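Local structure of uncharacterized protein YLR132C (Kluyveromyces marxianus, 6PFQ) at residues D19-Q22 with Q23-D27; A70-S73 with E74-K78. The protein is the U6 snRNA phosphodiesterase Usb1, a member of the 2H phosphodiesterase superfamily that probably acts as an exoribonuclease. All coordinates share one frame; numbering follows the deposited sequence.

Contact 1 (D19-Q22 with Q23-D27); sequences DSKQ and QQIMD
A capping box opens helix 20-39 at D19, and the first helical turn beyond it is closed by Q23 N donating to D19 O at 2.9 Å. D19 is the N-cap: its OD1 receives Q22 N at 2.7 Å, nearly straight at the hydrogen (170°). The reciprocal half of the box runs from D19 N to Q22 OE1, 2.9 Å, and uses a lone pair in the plane of the Q22 amide. Q22 can return to D19 because CG sits beside its own backbone N (chi1 -65°) and the chain then extends. The other end of the same amide is also held: NE2 donates to N197 O, so one buried group ties the cap to helix 191-197.

Q23 has the same first torsion, its CG beside its own backbone N, which brings Q23 CG to 3.2 Å from D19 O, while NE2 donates to L18 O just before the cap. With an alanine here, L18 O is likely to lose this donor and the D19 carbonyl the methylene beside it.

On the exposed side, S20 OG and Q24 NE2 lie 3.2 Å apart in a weak hydrogen bond, bent to 128° at the hydrogen. On the buried side I25 packs on L193 and N197, and M26 touches L18, H49, L194 and L198; the backbone bond from M26 N to Q22 O carries the helix on. K21 runs obliquely past I25, the nearest approach of the two side chains being K21 CG to I25 CD1 at 4.0 Å.

Contact 2 (A70-S73 with E74-K78); sequences ANES and ELEEK
The amide of N71 is met at its oxygen end by E74, whose backbone N comes to OD1 nearly in line with the C=O bond while its CB lies beside the same oxygen; the two side chains cross at about a right angle. This is the N-cap of helix 72-88. N71 OD1 accepts E74 N at 2.7 Å and lies 3.5 Å from E74 CB. The cap is reached because CG of N71 stands between its backbone N and carbonyl carbon (chi1 47°), which brings OD1 to E74 N. N71 also offers its backbone O to L75 N, so both of its oxygens serve the helix start.

The E74 carboxylate extends back toward A70. Its OE2 is modelled so close to A70 N that the length of this hydrogen bond is doubtful.

In the second flat pair, E72 and E76 cross obliquely, their carboxylate planes 43° apart. Here E72 OE2 and E76 OE1 stand 3.7 Å from each other, a like-charge approach that solvent at this exposed surface would probably screen. The E76 chain leans over the backbone, with CG 3.1 Å from E72 O.

E74, L75 and K78 touch F69, two residues before the cap, and E77 OE2 makes a salt bridge with R81. Further along the helix, E77 N donates to S73 O at 2.8 Å.

In the fold
Both contacts are helix starts, yet they lie on opposite sides of the chain's centre, their own centres 40 Å apart and without touch. Contact 1 begins helix 20-39, which follows strand 9-16; contact 2 begins helix 72-88, which follows strand 59-68. Contact 1 is partly buried against helix 191-197 and mixes amides with apolar side chains; its M26 side chain is about 9 Å from that of S156, a residue that binds UMP. Contact 2 is a surface contact, rich in glutamates and distant from the UMP-binding residues. Their caps differ too: a reciprocal box begun by aspartate in 19-27, an asparagine N-cap in 70-78.

Contact 1 (D19-Q22 with Q23-D27)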
loop_
_atom_site.group_PDB
_atom_site.type_symbol
_atom_site.label_atom_id
_atom_site.label_comp_id
_atom_site.label_asym_id
_atom_site.label_seq_id
_atom_site.Cartn_x
_atom_site.Cartn_y
_atom_site.Cartn_z
ATOM N N ASP A 19 10.817 -12.540 -2.973
ATOM C CA ASP A 19 11.570 -13.700 -3.401
ATOM C C ASP A 19 10.692 -14.929 -3.285
ATOM O O ASP A 19 9.547 -14.872 -2.834
ATOM C CB ASP A 19 12.861 -13.856 -2.594
ATOM C CG ASP A 19 12.620 -14.157 -1.125
ATOM O OD1 ASP A 19 11.556 -14.648 -0.720
ATOM O OD2 ASP A 19 13.543 -13.922 -0.343
ATOM N N SER A 20 11.250 -16.069 -3.698
ATOM C CA SER A 20 10.487 -17.310 -3.719
ATOM C C SER A 20 9.922 -17.662 -2.347
ATOM O O SER A 20 8.750 -18.050 -2.233
ATOM C CB SER A 20 11.381 -18.438 -4.237
ATOM O OG SER A 20 10.677 -19.641 -4.172
ATOM N N LYS A 21 10.733 -17.533 -1.288
ATOM C CA LYS A 21 10.237 -17.888 0.040
ATOM C C LYS A 21 9.100 -16.960 0.475
ATOM O O LYS A 21 8.103 -17.415 1.038
ATOM C CB LYS A 21 11.352 -17.835 1.078
ATOM C CG LYS A 21 10.829 -18.149 2.472
ATOM C CD LYS A 21 11.926 -18.376 3.504
ATOM C CE LYS A 21 11.387 -19.170 4.691
ATOM N NZ LYS A 21 10.503 -20.312 4.276
ATOM N N GLN A 22 9.243 -15.666 0.224
ATOM C CA GLN A 22 8.187 -14.729 0.597
ATOM C C GLN A 22 6.901 -15.018 -0.183
ATOM O O GLN A 22 5.788 -14.903 0.348
ATOM C CB GLN A 22 8.692 -13.315 0.341
ATOM C CG GLN A 22 9.865 -12.950 1.255
ATOM C CD GLN A 22 10.468 -11.649 0.848
ATOM O OE1 GLN A 22 10.648 -11.397 -0.340
ATOM N NE2 GLN A 22 10.731 -10.777 1.820
ATOM N N GLN A 23 7.025 -15.382 -1.454
ATOM C CA GLN A 23 5.826 -15.722 -2.220
ATOM C C GLN A 23 5.087 -16.899 -1.602
ATOM O O GLN A 23 3.849 -16.884 -1.517
ATOM C CB GLN A 23 6.200 -16.033 -3.674
ATOM C CG GLN A 23 6.782 -14.846 -4.420
ATOM C CD GLN A 23 7.468 -15.278 -5.733
ATOM O OE1 GLN A 23 7.253 -16.390 -6.221
ATOM N NE2 GLN A 23 8.316 -14.407 -6.282
ATOM N N GLN A 24 5.835 -17.929 -1.163
ATOM C CA GLN A 24 5.216 -19.134 -0.605
ATOM C C GLN A 24 4.580 -18.856 0.738
ATOM O O GLN A 24 3.539 -19.444 1.075
ATOM C CB GLN A 24 6.259 -20.245 -0.439
ATOM C CG GLN A 24 7.001 -20.587 -1.697
ATOM C CD GLN A 24 8.079 -21.627 -1.452
ATOM O OE1 GLN A 24 8.094 -22.292 -0.412
ATOM N NE2 GLN A 24 8.990 -21.764 -2.403
ATOM N N ILE A 25 5.229 -18.008 1.548
ATOM C CA ILE A 25 4.618 -17.587 2.806
ATOM C C ILE A 25 3.321 -16.835 2.524
ATOM O O ILE A 25 2.289 -17.074 3.159
ATOM C CB ILE A 25 5.634 -16.760 3.618
ATOM C CG1 ILE A 25 6.706 -17.735 4.141
ATOM C CG2 ILE A 25 4.974 -16.011 4.792
ATOM C CD1 ILE A 25 7.820 -17.066 4.806
ATOM N N MET A 26 3.325 -15.957 1.537
ATOM C CA MET A 26 2.082 -15.214 1.317
ATOM C C MET A 26 0.980 -16.126 0.770
ATOM O O MET A 26 -0.190 -15.964 1.138
ATOM C CB MET A 26 2.326 -14.024 0.381
ATOM C CG MET A 26 3.141 -12.869 1.049
ATOM S SD MET A 26 2.547 -12.465 2.755
ATOM C CE MET A 26 0.774 -12.167 2.383
ATOM N N ASP A 27 1.333 -17.132 -0.038
ATOM C CA ASP A 27 0.349 -18.136 -0.447
ATOM C C ASP A 27 -0.327 -18.763 0.774
ATOM O O ASP A 27 -1.559 -18.805 0.865
ATOM C CB ASP A 27 1.021 -19.227 -1.294
ATOM C CG ASP A 27 1.511 -18.724 -2.647
ATOM O OD1 ASP A 27 1.086 -17.642 -3.110
ATOM O OD2 ASP A 27 2.349 -19.410 -3.273
#

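Contact 2 (A70-S73 with E74-K78)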
loop_
_atom_site.group_PDB
_atom_site.type_symbol
_atom_site.label_atom_id
_atom_site.label_comp_id
_atom_site.label_asym_id
_atom_site.label_seq_id
_atom_site.Cartn_x
_atom_site.Cartn_y
_atom_site.Cartn_z
ATOM N N ALA A 70 -1.980 21.055 -11.448
ATOM C CA ALA A 70 -2.813 21.950 -12.249
ATOM C C ALA A 70 -2.421 21.943 -13.720
ATOM O O ALA A 70 -3.251 22.232 -14.584
ATOM C CB ALA A 70 -2.751 23.373 -11.689
ATOM N N ASN A 71 -1.162 21.659 -14.023
ATOM C CA ASN A 71 -0.698 21.683 -15.402
ATOM C C ASN A 71 0.634 20.958 -15.456
ATOM O O ASN A 71 1.196 20.574 -14.427
ATOM C CB ASN A 71 -0.565 23.119 -15.935
ATOM C CG ASN A 71 0.155 24.029 -14.966
ATOM O OD1 ASN A 71 1.324 23.811 -14.642
ATOM N ND2 ASN A 71 -0.539 25.047 -14.483
ATOM N N GLU A 72 1.135 20.775 -16.680
ATOM C CA GLU A 72 2.404 20.082 -16.860
ATOM C C GLU A 72 3.546 20.839 -16.195
ATOM O O GLU A 72 4.475 20.219 -15.665
ATOM C CB GLU A 72 2.679 19.873 -18.348
ATOM C CG GLU A 72 4.028 19.250 -18.674
ATOM C CD GLU A 72 4.199 18.973 -20.154
ATOM O OE1 GLU A 72 3.451 18.128 -20.685
ATOM O OE2 GLU A 72 5.073 19.604 -20.786
ATOM N N SER A 73 3.498 22.171 -16.206
ATOM C CA SER A 73 4.584 22.929 -15.597
ATOM C C SER A 73 4.636 22.695 -14.096
ATOM O O SER A 73 5.718 22.482 -13.529
ATOM C CB SER A 73 4.432 24.423 -15.890
ATOM O OG SER A 73 4.502 24.697 -17.278
ATOM N N GLU A 74 3.479 22.696 -13.436
ATOM C CA GLU A 74 3.504 22.492 -12.000
ATOM C C GLU A 74 3.925 21.058 -11.671
ATOM O O GLU A 74 4.730 20.836 -10.762
ATOM C CB GLU A 74 2.147 22.834 -11.380
ATOM C CG GLU A 74 2.021 22.363 -9.931
ATOM C CD GLU A 74 0.595 22.362 -9.392
ATOM O OE1 GLU A 74 0.384 22.882 -8.277
ATOM O OE2 GLU A 74 -0.313 21.839 -10.061
ATOM N N LEU A 75 3.446 20.082 -12.448
ATOM C CA LEU A 75 3.884 18.689 -12.301
ATOM C C LEU A 75 5.400 18.586 -12.323
ATOM O O LEU A 75 6.007 17.990 -11.433
ATOM C CB LEU A 75 3.290 17.839 -13.429
ATOM C CG LEU A 75 3.756 16.397 -13.661
ATOM C CD1 LEU A 75 3.005 15.407 -12.816
ATOM C CD2 LEU A 75 3.566 16.050 -15.134
ATOM N N GLU A 76 6.028 19.183 -13.333
ATOM C CA GLU A 76 7.482 19.105 -13.461
ATOM C C GLU A 76 8.189 19.894 -12.363
ATOM O O GLU A 76 9.166 19.411 -11.780
ATOM C CB GLU A 76 7.920 19.621 -14.835
ATOM C CG GLU A 76 7.272 18.958 -16.040
ATOM C CD GLU A 76 7.602 19.690 -17.351
ATOM O OE1 GLU A 76 7.813 19.009 -18.379
ATOM O OE2 GLU A 76 7.675 20.944 -17.352
ATOM N N GLU A 77 7.703 21.099 -12.052
ATOM C CA GLU A 77 8.311 21.886 -10.982
ATOM C C GLU A 77 8.304 21.104 -9.679
ATOM O O GLU A 77 9.336 20.971 -9.009
ATOM C CB GLU A 77 7.567 23.215 -10.785
ATOM C CG GLU A 77 7.743 24.256 -11.868
ATOM C CD GLU A 77 9.181 24.395 -12.295
ATOM O OE1 GLU A 77 9.442 24.209 -13.501
ATOM O OE2 GLU A 77 10.043 24.659 -11.417
ATOM N N LYS A 78 7.126 20.615 -9.282
ATOM C CA LYS A 78 6.994 19.993 -7.976
ATOM C C LYS A 78 7.650 18.614 -7.934
ATOM O O LYS A 78 8.358 18.296 -6.971
ATOM C CB LYS A 78 5.515 19.911 -7.590
ATOM C CG LYS A 78 4.761 21.223 -7.682
ATOM C CD LYS A 78 5.067 22.148 -6.530
ATOM C CE LYS A 78 4.288 23.451 -6.636
ATOM N NZ LYS A 78 4.844 24.487 -5.724
#